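Local coordinates for protein transcobalamin-1 (Homo sapiens, PDB 4KKI) that binds vitamin B12 with femtomolar affinity and shields it from the acid of the stomach as it is carried, at residues T42-N47 with I66-L71; S60-G65 with L102-N107; L95-L100 with L147-L152; C155-N160 with I302-S307. All blocks are in the same frame, centred on the assembly; numbering follows the deposited sequence.

How the contacts relate
The four contacts lie in the alpha6-alpha6 barrel domain and illustrate how chemistry follows depth. Contact 3, the helix-against-helix pair nearest the cobalamin, is buried and largely aliphatic, with one carboxylate at its edge. Contact 2 is buried too, but sets a helix end against a loop and takes in a lysine stem and a disulfide sulfur. Contacts 1 and 4 are only partly buried: contact 1 mixes methyls with polar oxygens and adds two bonds to T70, while contact 4 sets a ring and lysine stem inside and charge outside. Helix 144-156 serves contacts 3 and 4, joined where L100 packs on L156, F157 and I302. Contacts 1 and 2 meet where L61 touches I68 and L71.

Contact 1 of 4, residues T42-N47 with I66-L71; sequences TMIQSN and IQIQTL
L71 and N47 meet where the end of helix 37-45 comes beside the start of helix 69-85, two helices of the alpha6-alpha6 barrel, and L71 illustrates how one leucine can lie among mixed surroundings. From CB, the first torsion (-68°) sets CG anti to the carbonyl carbon, and the two methyls beyond it reach the other segment. CG itself stands 3.5 Å from N47 OD1. Of the two methyls, CD1 rests 3.4 Å from M43 O and faces I44 CD1, while CD2 lies 3.6 Å from S46 OG and also touches N47 OD1. I44 extends the apolar patch, its CD1 meeting I68 CG2 at 3.7 Å with the side chains at about a right angle; I68 is the N-cap of helix 69-85. Alongside, the N47 carboxamide clasps a single residue twice. ND2 gives a weak bond to T70 O, and OD1 accepts from T70 OG1. With an alanine in place of N47 both bonds would go, and the T70 hydroxyl would probably lose its mate and be set free to turn. The hydroxyl bond measures 2.9 Å from T70 OG1 to N47 OD1, the donor tilted 33° from the carbonyl plane.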
loop_
_atom_site.group_PDB
_atom_site.type_symbol
_atom_site.label_atom_id
_atom_site.label_comp_id
_atom_site.label_asym_id
_atom_site.label_seq_id
_atom_site.Cartn_x
_atom_site.Cartn_y
_atom_site.Cartn_z
ATOM N N THR A 42 -7.385 -14.441 -7.266
ATOM C CA THR A 42 -7.709 -13.017 -7.293
ATOM C C THR A 42 -6.817 -12.224 -8.254
ATOM O O THR A 42 -7.308 -11.438 -9.064
ATOM C CB THR A 42 -7.610 -12.402 -5.879
ATOM O OG1 THR A 42 -8.667 -12.913 -5.057
ATOM C CG2 THR A 42 -7.714 -10.889 -5.938
ATOM N N MET A 43 -5.510 -12.446 -8.173
ATOM C CA MET A 43 -4.563 -11.730 -9.024
ATOM C C MET A 43 -4.715 -12.107 -10.497
ATOM O O MET A 43 -4.487 -11.281 -11.381
ATOM C CB MET A 43 -3.129 -11.956 -8.537
ATOM C CG MET A 43 -2.933 -11.557 -7.075
ATOM S SD MET A 43 -1.375 -12.081 -6.332
ATOM C CE MET A 43 -0.299 -10.746 -6.829
ATOM N N ILE A 44 -5.119 -13.346 -10.760
ATOM C CA ILE A 44 -5.365 -13.783 -12.132
ATOM C C ILE A 44 -6.595 -13.094 -12.732
ATOM O O ILE A 44 -6.584 -12.709 -13.902
ATOM C CB ILE A 44 -5.518 -15.319 -12.236
ATOM C CG1 ILE A 44 -4.259 -16.022 -11.733
ATOM C CG2 ILE A 44 -5.784 -15.737 -13.672
ATOM C CD1 ILE A 44 -3.015 -15.666 -12.505
ATOM N N GLN A 45 -7.646 -12.930 -11.930
ATOM C CA GLN A 45 -8.878 -12.306 -12.418
ATOM C C GLN A 45 -8.667 -10.834 -12.749
ATOM O O GLN A 45 -9.435 -10.248 -13.513
ATOM C CB GLN A 45 -10.026 -12.427 -11.406
ATOM C CG GLN A 45 -10.078 -13.712 -10.594
ATOM C CD GLN A 45 -10.492 -14.937 -11.391
ATOM O OE1 GLN A 45 -10.541 -14.917 -12.621
ATOM N NE2 GLN A 45 -10.796 -16.019 -10.683
ATOM N N SER A 46 -7.627 -10.240 -12.170
ATOM C CA SER A 46 -7.338 -8.825 -12.385
ATOM C C SER A 46 -6.937 -8.534 -13.832
ATOM O O SER A 46 -6.890 -7.376 -14.246
ATOM C CB SER A 46 -6.263 -8.328 -11.411
ATOM O OG SER A 46 -5.005 -8.919 -11.676
ATOM N N ASN A 47 -6.649 -9.589 -14.594
ATOM C CA ASN A 47 -6.412 -9.471 -16.031
ATOM C C ASN A 47 -7.572 -8.802 -16.762
ATOM O O ASN A 47 -7.367 -8.062 -17.724
ATOM C CB ASN A 47 -6.163 -10.848 -16.650
ATOM C CG ASN A 47 -4.690 -11.168 -16.793
ATOM O OD1 ASN A 47 -4.192 -12.129 -16.206
ATOM N ND2 ASN A 47 -3.983 -10.369 -17.585
ATOM N N ILE A 66 7.191 -16.513 -8.736
ATOM C CA ILE A 66 6.063 -16.888 -9.574
ATOM C C ILE A 66 5.966 -15.975 -10.789
ATOM O O ILE A 66 5.940 -14.750 -10.662
ATOM C CB ILE A 66 4.739 -16.835 -8.803
ATOM C CG1 ILE A 66 4.736 -17.861 -7.670
ATOM C CG2 ILE A 66 3.574 -17.092 -9.740
ATOM C CD1 ILE A 66 3.450 -17.868 -6.869
ATOM N N GLN A 67 5.923 -16.576 -11.972
ATOM C CA GLN A 67 5.755 -15.813 -13.198
ATOM C C GLN A 67 4.406 -16.129 -13.826
ATOM O O GLN A 67 4.060 -17.290 -14.010
ATOM C CB GLN A 67 6.891 -16.113 -14.174
ATOM C CG GLN A 67 8.270 -15.839 -13.599
ATOM C CD GLN A 67 9.381 -16.099 -14.594
ATOM O OE1 GLN A 67 9.985 -17.172 -14.600
ATOM N NE2 GLN A 67 9.656 -15.116 -15.445
ATOM N N ILE A 68 3.635 -15.090 -14.123
ATOM C CA ILE A 68 2.350 -15.255 -14.788
ATOM C C ILE A 68 2.356 -14.442 -16.072
ATOM O O ILE A 68 2.336 -13.212 -16.037
ATOM C CB ILE A 68 1.181 -14.800 -13.897
ATOM C CG1 ILE A 68 1.149 -15.618 -12.605
ATOM C CG2 ILE A 68 -0.139 -14.934 -14.644
ATOM C CD1 ILE A 68 0.974 -17.105 -12.829
ATOM N N GLN A 69 2.384 -15.144 -17.198
ATOM C CA GLN A 69 2.553 -14.519 -18.506
ATOM C C GLN A 69 1.516 -13.444 -18.823
ATOM O O GLN A 69 1.874 -12.338 -19.229
ATOM C CB GLN A 69 2.555 -15.578 -19.607
ATOM C CG GLN A 69 2.836 -15.017 -20.988
ATOM C CD GLN A 69 4.209 -14.379 -21.081
ATOM O OE1 GLN A 69 5.133 -14.757 -20.360
ATOM N NE2 GLN A 69 4.347 -13.397 -21.966
ATOM N N THR A 70 0.238 -13.775 -18.646
ATOM C CA THR A 70 -0.846 -12.848 -18.965
ATOM C C THR A 70 -0.720 -11.541 -18.189
ATOM O O THR A 70 -0.864 -10.457 -18.755
ATOM C CB THR A 70 -2.226 -13.468 -18.680
ATOM O OG1 THR A 70 -2.241 -14.010 -17.354
ATOM C CG2 THR A 70 -2.530 -14.572 -19.677
ATOM N N LEU A 71 -0.447 -11.652 -16.894
ATOM C CA LEU A 71 -0.267 -10.482 -16.045
ATOM C C LEU A 71 1.009 -9.734 -16.414
ATOM O O LEU A 71 1.055 -8.505 -16.373
ATOM C CB LEU A 71 -0.243 -10.892 -14.570
ATOM C CG LEU A 71 -1.575 -11.411 -14.023
ATOM C CD1 LEU A 71 -1.397 -12.046 -12.652
ATOM C CD2 LEU A 71 -2.600 -10.283 -13.964
#

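Contact 2 of 4, residues S60-G65 with L102-N107; sequences SLKLVG and LGVCRN
K62 and V104 form the first shell of this contact, which joins the end of helix 55-63 to the disulfide-linked loop after helix 92-102 within the alpha-helical barrel domain. The lysine stem crosses the valine at a slant: K62 CB is 3.9 Å from V104 CG2, and farther out K62 CE passes 4.2 Å from V104 CB. The other valine methyl, CG1, is turned opposite the backbone N (chi1 180°), which brings it 3.8 Å from K62 O and 4.0 Å from L63 CD1. Bends at the second and third torsions carry the lysine on to the disulfide, where K62 NZ ends 4.2 Å from C105 SG. N107 ND2 is 3.4 Å from K62 NZ, a meeting of two donors without a bond. The next shell is likely to help hold these partners. C105 is tied to C308, N107 OD1 takes a weak bond from E110 N, and the helix closes in a Schellman motif with G65 as its C-prime residue, G65 N bonding K62 O. Farther out, helix 284-294 packs on S60, L63 and V64, helix 69-85 touches L61, K62 and L102, and helix 37-45 lies against S60 and L61.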
loop_
_atom_site.group_PDB
_atom_site.type_symbol
_atom_site.label_atom_id
_atom_site.label_comp_id
_atom_site.label_asym_id
_atom_site.label_seq_id
_atom_site.Cartn_x
_atom_site.Cartn_y
_atom_site.Cartn_z
ATOM N N SER A 60 4.571 -8.611 -6.829
ATOM C CA SER A 60 4.253 -9.540 -5.755
ATOM C C SER A 60 4.586 -10.980 -6.140
ATOM O O SER A 60 5.199 -11.717 -5.367
ATOM C CB SER A 60 2.767 -9.423 -5.403
ATOM O OG SER A 60 2.374 -10.419 -4.479
ATOM N N LEU A 61 4.183 -11.369 -7.344
ATOM C CA LEU A 61 4.389 -12.728 -7.832
ATOM C C LEU A 61 5.860 -13.060 -8.073
ATOM O O LEU A 61 6.339 -14.119 -7.664
ATOM C CB LEU A 61 3.580 -12.953 -9.111
ATOM C CG LEU A 61 2.065 -12.945 -8.897
ATOM C CD1 LEU A 61 1.322 -12.876 -10.220
ATOM C CD2 LEU A 61 1.643 -14.174 -8.107
ATOM N N LYS A 62 6.573 -12.156 -8.738
ATOM C CA LYS A 62 7.981 -12.384 -9.052
ATOM C C LYS A 62 8.810 -12.483 -7.775
ATOM O O LYS A 62 9.807 -13.204 -7.718
ATOM C CB LYS A 62 8.519 -11.281 -9.971
ATOM C CG LYS A 62 7.834 -11.229 -11.332
ATOM C CD LYS A 62 8.831 -11.298 -12.478
ATOM C CE LYS A 62 9.719 -10.067 -12.526
ATOM N NZ LYS A 62 10.681 -10.138 -13.662
ATOM N N LEU A 63 8.368 -11.770 -6.745
ATOM C CA LEU A 63 9.052 -11.751 -5.461
ATOM C C LEU A 63 9.027 -13.116 -4.770
ATOM O O LEU A 63 9.938 -13.456 -4.015
ATOM C CB LEU A 63 8.422 -10.690 -4.562
ATOM C CG LEU A 63 9.300 -10.127 -3.450
ATOM C CD1 LEU A 63 10.648 -9.688 -4.002
ATOM C CD2 LEU A 63 8.583 -8.963 -2.801
ATOM N N VAL A 64 7.983 -13.896 -5.032
ATOM C CA VAL A 64 7.877 -15.237 -4.464
ATOM C C VAL A 64 8.181 -16.318 -5.506
ATOM O O VAL A 64 7.817 -17.481 -5.337
ATOM C CB VAL A 64 6.494 -15.476 -3.817
ATOM C CG1 VAL A 64 6.244 -14.447 -2.725
ATOM C CG2 VAL A 64 5.392 -15.415 -4.860
ATOM N N GLY A 65 8.857 -15.923 -6.580
ATOM C CA GLY A 65 9.288 -16.864 -7.598
ATOM C C GLY A 65 8.140 -17.388 -8.434
ATOM O O GLY A 65 8.100 -18.562 -8.793
ATOM N N LEU A 102 9.999 -4.332 -12.447
ATOM C CA LEU A 102 10.820 -4.645 -13.613
ATOM C C LEU A 102 12.180 -5.222 -13.227
ATOM O O LEU A 102 12.846 -5.854 -14.045
ATOM C CB LEU A 102 11.016 -3.404 -14.492
ATOM C CG LEU A 102 9.826 -2.939 -15.336
ATOM C CD1 LEU A 102 10.119 -1.590 -15.979
ATOM C CD2 LEU A 102 9.478 -3.975 -16.399
ATOM N N GLY A 103 12.589 -5.007 -11.983
ATOM C CA GLY A 103 13.922 -5.393 -11.564
ATOM C C GLY A 103 14.003 -6.300 -10.353
ATOM O O GLY A 103 15.005 -6.274 -9.637
ATOM N N VAL A 104 12.960 -7.095 -10.120
ATOM C CA VAL A 104 12.965 -8.070 -9.029
ATOM C C VAL A 104 14.158 -8.999 -9.207
ATOM O O VAL A 104 14.849 -9.350 -8.248
ATOM C CB VAL A 104 11.672 -8.912 -9.006
ATOM C CG1 VAL A 104 11.706 -9.916 -7.863
ATOM C CG2 VAL A 104 10.456 -8.019 -8.887
ATOM N N CYS A 105 14.394 -9.378 -10.458
ATOM C CA CYS A 105 15.548 -10.178 -10.835
ATOM C C CYS A 105 15.964 -9.816 -12.257
ATOM O O CYS A 105 15.206 -9.177 -12.989
ATOM C CB CYS A 105 15.215 -11.666 -10.731
ATOM S SG CYS A 105 13.596 -12.108 -11.404
ATOM N N ARG A 106 17.166 -10.220 -12.649
ATOM C CA ARG A 106 17.674 -9.876 -13.973
ATOM C C ARG A 106 16.947 -10.627 -15.082
ATOM O O ARG A 106 16.935 -11.858 -15.113
ATOM C CB ARG A 106 19.179 -10.133 -14.064
ATOM C CG ARG A 106 19.777 -9.859 -15.431
ATOM C CD ARG A 106 20.721 -8.671 -15.396
ATOM N NE ARG A 106 21.383 -8.472 -16.681
ATOM C CZ ARG A 106 22.493 -9.103 -17.054
ATOM N NH1 ARG A 106 23.067 -9.975 -16.236
ATOM N NH2 ARG A 106 23.028 -8.862 -18.243
ATOM N N ASN A 107 16.335 -9.871 -15.987
ATOM C CA ASN A 107 15.717 -10.442 -17.176
ATOM C C ASN A 107 15.700 -9.426 -18.310
ATOM O O ASN A 107 16.238 -8.326 -18.172
ATOM C CB ASN A 107 14.302 -10.936 -16.875
ATOM C CG ASN A 107 13.343 -9.810 -16.548
ATOM O OD1 ASN A 107 13.752 -8.747 -16.084
ATOM N ND2 ASN A 107 12.058 -10.042 -16.786
#

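Contact 3 of 4, residues L95-L100 with L147-L152; sequences LALIIL and LSLDVL
A96 and L149 lie at the point where helix 92-102 and helix 144-156 run side by side in the helical barrel, the short axes inclined at 37° and 8.8 Å apart at their closest. The apolar contacts make up most of the interface. A96 CB, on the smallest side chain here, points at the other helix and meets L149 CB at 4.0 Å, allowing the backbones to draw near. To one side L97 and L149 meet through their outer methyls, CD2 to CD2 at 4.0 Å. L149 CD2 also faces L100 CD1 at 4.3 Å, and L100 CD1 in turn lies 4.4 Å from L152 CD2, so that the four leucines form a chain of methyl contacts, looser toward L152. The second kind of contact sets a methyl against oxygens. A96 CB rests 3.6 Å from L149 O and 3.7 Å from D150 OD1. The aspartate's CB starts out away from helix 92-102, but CG anti to the carbonyl carbon (chi1 -63°) brings OD1 back to A96 CB. D150 OD2 is hydrogen-bonded to S92 OG, in the first turn of that same helix. The nearest atoms of the L149 side chain and the bound cobalamin are about 4 Å apart, and this oily packing thus reaches the wall of the corrinoid pocket. The seam is held by shape and dispersion, with a buried carboxylate paired at its margin.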
loop_
_atom_site.group_PDB
_atom_site.type_symbol
_atom_site.label_atom_id
_atom_site.label_comp_id
_atom_site.label_asym_id
_atom_site.label_seq_id
_atom_site.Cartn_x
_atom_site.Cartn_y
_atom_site.Cartn_z
ATOM N N LEU A 95 6.054 5.132 -10.161
ATOM C CA LEU A 95 7.272 4.858 -10.908
ATOM C C LEU A 95 8.194 3.945 -10.106
ATOM O O LEU A 95 8.864 3.074 -10.668
ATOM C CB LEU A 95 7.990 6.162 -11.262
ATOM C CG LEU A 95 9.297 6.008 -12.038
ATOM C CD1 LEU A 95 9.065 5.183 -13.293
ATOM C CD2 LEU A 95 9.886 7.367 -12.389
ATOM N N ALA A 96 8.225 4.152 -8.792
ATOM C CA ALA A 96 9.014 3.309 -7.900
ATOM C C ALA A 96 8.584 1.847 -8.012
ATOM O O ALA A 96 9.423 0.957 -8.128
ATOM C CB ALA A 96 8.899 3.793 -6.462
ATOM N N LEU A 97 7.275 1.607 -7.983
ATOM C CA LEU A 97 6.749 0.250 -8.115
ATOM C C LEU A 97 7.075 -0.348 -9.478
ATOM O O LEU A 97 7.336 -1.544 -9.591
ATOM C CB LEU A 97 5.238 0.222 -7.882
ATOM C CG LEU A 97 4.766 0.332 -6.431
ATOM C CD1 LEU A 97 3.250 0.406 -6.371
ATOM C CD2 LEU A 97 5.277 -0.841 -5.605
ATOM N N ILE A 98 7.049 0.488 -10.512
ATOM C CA ILE A 98 7.379 0.039 -11.858
ATOM C C ILE A 98 8.811 -0.470 -11.904
ATOM O O ILE A 98 9.081 -1.557 -12.414
ATOM C CB ILE A 98 7.187 1.160 -12.893
ATOM C CG1 ILE A 98 5.697 1.424 -13.104
ATOM C CG2 ILE A 98 7.842 0.792 -14.219
ATOM C CD1 ILE A 98 5.407 2.537 -14.077
ATOM N N ILE A 99 9.723 0.318 -11.344
ATOM C CA ILE A 99 11.130 -0.047 -11.302
ATOM C C ILE A 99 11.336 -1.329 -10.496
ATOM O O ILE A 99 12.087 -2.213 -10.908
ATOM C CB ILE A 99 11.987 1.097 -10.720
ATOM C CG1 ILE A 99 11.878 2.338 -11.612
ATOM C CG2 ILE A 99 13.438 0.661 -10.569
ATOM C CD1 ILE A 99 12.625 3.552 -11.097
ATOM N N LEU A 100 10.653 -1.431 -9.359
ATOM C CA LEU A 100 10.763 -2.613 -8.511
ATOM C C LEU A 100 10.254 -3.853 -9.236
ATOM O O LEU A 100 10.912 -4.891 -9.236
ATOM C CB LEU A 100 10.003 -2.423 -7.197
ATOM C CG LEU A 100 10.532 -1.354 -6.237
ATOM C CD1 LEU A 100 9.588 -1.196 -5.054
ATOM C CD2 LEU A 100 11.942 -1.684 -5.766
ATOM N N LEU A 147 6.966 8.013 -0.615
ATOM C CA LEU A 147 8.296 8.540 -0.346
ATOM C C LEU A 147 9.228 7.414 0.084
ATOM O O LEU A 147 10.409 7.400 -0.268
ATOM C CB LEU A 147 8.239 9.611 0.741
ATOM C CG LEU A 147 9.408 10.594 0.770
ATOM C CD1 LEU A 147 9.333 11.538 -0.421
ATOM C CD2 LEU A 147 9.428 11.370 2.072
ATOM N N SER A 148 8.683 6.467 0.843
ATOM C CA SER A 148 9.445 5.307 1.286
ATOM C C SER A 148 9.696 4.376 0.110
ATOM O O SER A 148 10.783 3.818 -0.031
ATOM C CB SER A 148 8.698 4.562 2.392
ATOM O OG SER A 148 8.445 5.406 3.498
ATOM N N LEU A 149 8.677 4.207 -0.726
ATOM C CA LEU A 149 8.822 3.441 -1.958
ATOM C C LEU A 149 9.927 4.040 -2.823
ATOM O O LEU A 149 10.711 3.313 -3.431
ATOM C CB LEU A 149 7.502 3.404 -2.735
ATOM C CG LEU A 149 6.427 2.420 -2.272
ATOM C CD1 LEU A 149 5.131 2.631 -3.044
ATOM C CD2 LEU A 149 6.917 0.993 -2.437
ATOM N N ASP A 150 9.990 5.369 -2.863
ATOM C CA ASP A 150 10.996 6.068 -3.660
ATOM C C ASP A 150 12.410 5.762 -3.187
ATOM O O ASP A 150 13.268 5.370 -3.979
ATOM C CB ASP A 150 10.757 7.578 -3.626
ATOM C CG ASP A 150 9.435 7.973 -4.246
ATOM O OD1 ASP A 150 8.931 7.219 -5.105
ATOM O OD2 ASP A 150 8.897 9.034 -3.867
ATOM N N VAL A 151 12.646 5.949 -1.893
ATOM C CA VAL A 151 13.954 5.682 -1.310
ATOM C C VAL A 151 14.334 4.214 -1.481
ATOM O O VAL A 151 15.476 3.897 -1.812
ATOM C CB VAL A 151 13.992 6.066 0.183
ATOM C CG1 VAL A 151 15.331 5.690 0.802
ATOM C CG2 VAL A 151 13.724 7.554 0.348
ATOM N N LEU A 152 13.367 3.325 -1.271
ATOM C CA LEU A 152 13.599 1.889 -1.396
ATOM C C LEU A 152 14.079 1.520 -2.796
ATOM O O LEU A 152 15.078 0.817 -2.955
ATOM C CB LEU A 152 12.327 1.108 -1.050
ATOM C CG LEU A 152 12.368 -0.415 -1.203
ATOM C CD1 LEU A 152 13.473 -1.020 -0.349
ATOM C CD2 LEU A 152 11.017 -1.027 -0.847
#

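Contact 4 of 4, residues C155-N160 with I302-S307; sequences CLFNGN and INKDSS
F157 packs against I302 and K304 where the chain leaves helix 144-156 and meets the loop that follows helix 284-294. The inner part is tight. F157 CZ lies 3.9 Å from I302 CG2, F157 CE2 is 3.5 Å from K304 CB, and the lysine stem slides past the ring in the opposite direction. L156 adds its CD1, 4.1 Å from I302 CB, while its carbonyl oxygen L156 O rests 3.6 Å from K304 CD. Helix 92-102, through I99 and L100, and Y114 close round the same ring. If F157 were a serine, the ring would be gone, and a gap would probably open between I302 and the lysine stem, leaving K304 free to shift. The outer part is exposed and polar. N158 meets the lysine by one atom pair, OD1 to K304 CE at 3.3 Å. A bend at the fourth torsion (64°) turns the ammonium to the exposed D305 in a salt bridge, K304 NZ to D305 OD2 at 3.3 Å, whose hydrogen bond is weak. An Asx turn, with D305 N bonded to N303 OD1, shapes the loop there. K304 therefore works in two ways: its methylene stem joins the hydrophobic cluster, while its ammonium, paired with D305, is turned to the solvent side, where the charge is probably partly balanced.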
loop_
_atom_site.group_PDB
_atom_site.type_symbol
_atom_site.label_atom_id
_atom_site.label_comp_id
_atom_site.label_asym_id
_atom_site.label_seq_id
_atom_site.Cartn_x
_atom_site.Cartn_y
_atom_site.Cartn_z
ATOM N N CYS A 155 17.477 3.047 -3.629
ATOM C CA CYS A 155 18.492 2.333 -2.864
ATOM C C CYS A 155 18.826 0.971 -3.469
ATOM O O CYS A 155 19.996 0.622 -3.627
ATOM C CB CYS A 155 18.036 2.162 -1.414
ATOM S SG CYS A 155 19.081 1.074 -0.440
ATOM N N LEU A 156 17.792 0.203 -3.806
ATOM C CA LEU A 156 17.971 -1.137 -4.363
ATOM C C LEU A 156 18.626 -1.138 -5.744
ATOM O O LEU A 156 19.253 -2.121 -6.136
ATOM C CB LEU A 156 16.628 -1.865 -4.441
ATOM C CG LEU A 156 16.032 -2.366 -3.126
ATOM C CD1 LEU A 156 14.613 -2.875 -3.345
ATOM C CD2 LEU A 156 16.910 -3.460 -2.543
ATOM N N PHE A 157 18.475 -0.042 -6.481
ATOM C CA PHE A 157 18.974 0.009 -7.854
ATOM C C PHE A 157 20.067 1.056 -8.053
ATOM O O PHE A 157 20.284 1.537 -9.166
ATOM C CB PHE A 157 17.817 0.212 -8.840
ATOM C CG PHE A 157 16.849 -0.934 -8.865
ATOM C CD1 PHE A 157 15.813 -1.003 -7.950
ATOM C CD2 PHE A 157 16.987 -1.955 -9.791
ATOM C CE1 PHE A 157 14.926 -2.064 -7.961
ATOM C CE2 PHE A 157 16.101 -3.018 -9.809
ATOM C CZ PHE A 157 15.072 -3.073 -8.890
ATOM N N ASN A 158 20.751 1.390 -6.963
ATOM C CA ASN A 158 21.902 2.288 -6.998
ATOM C C ASN A 158 21.609 3.644 -7.629
ATOM O O ASN A 158 22.439 4.194 -8.350
ATOM C CB ASN A 158 23.082 1.624 -7.713
ATOM C CG ASN A 158 23.567 0.379 -7.000
ATOM O OD1 ASN A 158 23.455 -0.731 -7.521
ATOM N ND2 ASN A 158 24.111 0.557 -5.802
ATOM N N GLY A 159 20.421 4.173 -7.360
ATOM C CA GLY A 159 20.062 5.497 -7.829
ATOM C C GLY A 159 20.677 6.550 -6.932
ATOM O O GLY A 159 21.111 6.248 -5.821
ATOM N N ASN A 160 20.717 7.788 -7.410
ATOM C CA ASN A 160 21.310 8.873 -6.640
ATOM C C ASN A 160 20.296 9.529 -5.708
ATOM O O ASN A 160 19.302 10.100 -6.156
ATOM C CB ASN A 160 21.943 9.911 -7.570
ATOM C CG ASN A 160 22.953 10.795 -6.860
ATOM O OD1 ASN A 160 22.705 11.288 -5.760
ATOM N ND2 ASN A 160 24.107 10.993 -7.489
ATOM N N ILE A 302 14.773 -8.291 -3.398
ATOM C CA ILE A 302 14.957 -7.880 -4.781
ATOM C C ILE A 302 16.443 -7.759 -5.120
ATOM O O ILE A 302 17.127 -6.840 -4.665
ATOM C CB ILE A 302 14.242 -6.546 -5.064
ATOM C CG1 ILE A 302 12.727 -6.728 -4.949
ATOM C CG2 ILE A 302 14.609 -6.024 -6.442
ATOM C CD1 ILE A 302 11.936 -5.446 -5.100
ATOM N N ASN A 303 16.938 -8.708 -5.907
ATOM C CA ASN A 303 18.321 -8.689 -6.362
ATOM C C ASN A 303 18.356 -8.371 -7.853
ATOM O O ASN A 303 18.078 -9.235 -8.687
ATOM C CB ASN A 303 18.993 -10.035 -6.076
ATOM C CG ASN A 303 20.510 -9.974 -6.176
ATOM O OD1 ASN A 303 21.069 -9.094 -6.830
ATOM N ND2 ASN A 303 21.182 -10.918 -5.526
ATOM N N LYS A 304 18.689 -7.128 -8.184
ATOM C CA LYS A 304 18.664 -6.668 -9.570
ATOM C C LYS A 304 19.692 -7.389 -10.439
ATOM O O LYS A 304 19.532 -7.476 -11.657
ATOM C CB LYS A 304 18.872 -5.152 -9.643
ATOM C CG LYS A 304 20.295 -4.693 -9.369
ATOM C CD LYS A 304 20.391 -3.176 -9.379
ATOM C CE LYS A 304 21.830 -2.717 -9.529
ATOM N NZ LYS A 304 22.398 -3.126 -10.844
ATOM N N ASP A 305 20.743 -7.907 -9.810
ATOM C CA ASP A 305 21.775 -8.643 -10.530
ATOM C C ASP A 305 21.544 -10.152 -10.468
ATOM O O ASP A 305 22.376 -10.901 -9.953
ATOM C CB ASP A 305 23.169 -8.278 -10.013
ATOM C CG ASP A 305 23.551 -6.843 -10.334
ATOM O OD1 ASP A 305 23.991 -6.585 -11.475
ATOM O OD2 ASP A 305 23.414 -5.975 -9.447
ATOM N N SER A 306 20.388 -10.566 -10.981
ATOM C CA SER A 306 20.036 -11.972 -11.215
ATOM C C SER A 306 19.610 -12.789 -9.994
ATOM O O SER A 306 20.338 -12.910 -9.009
ATOM C CB SER A 306 21.125 -12.704 -12.010
ATOM O OG SER A 306 20.695 -14.002 -12.379
ATOM N N SER A 307 18.405 -13.340 -10.095
ATOM C CA SER A 307 17.871 -14.312 -9.153
ATOM C C SER A 307 16.763 -15.049 -9.891
ATOM O O SER A 307 16.140 -15.969 -9.361
ATOM C CB SER A 307 17.306 -13.625 -7.910
ATOM O OG SER A 307 18.331 -13.009 -7.152
#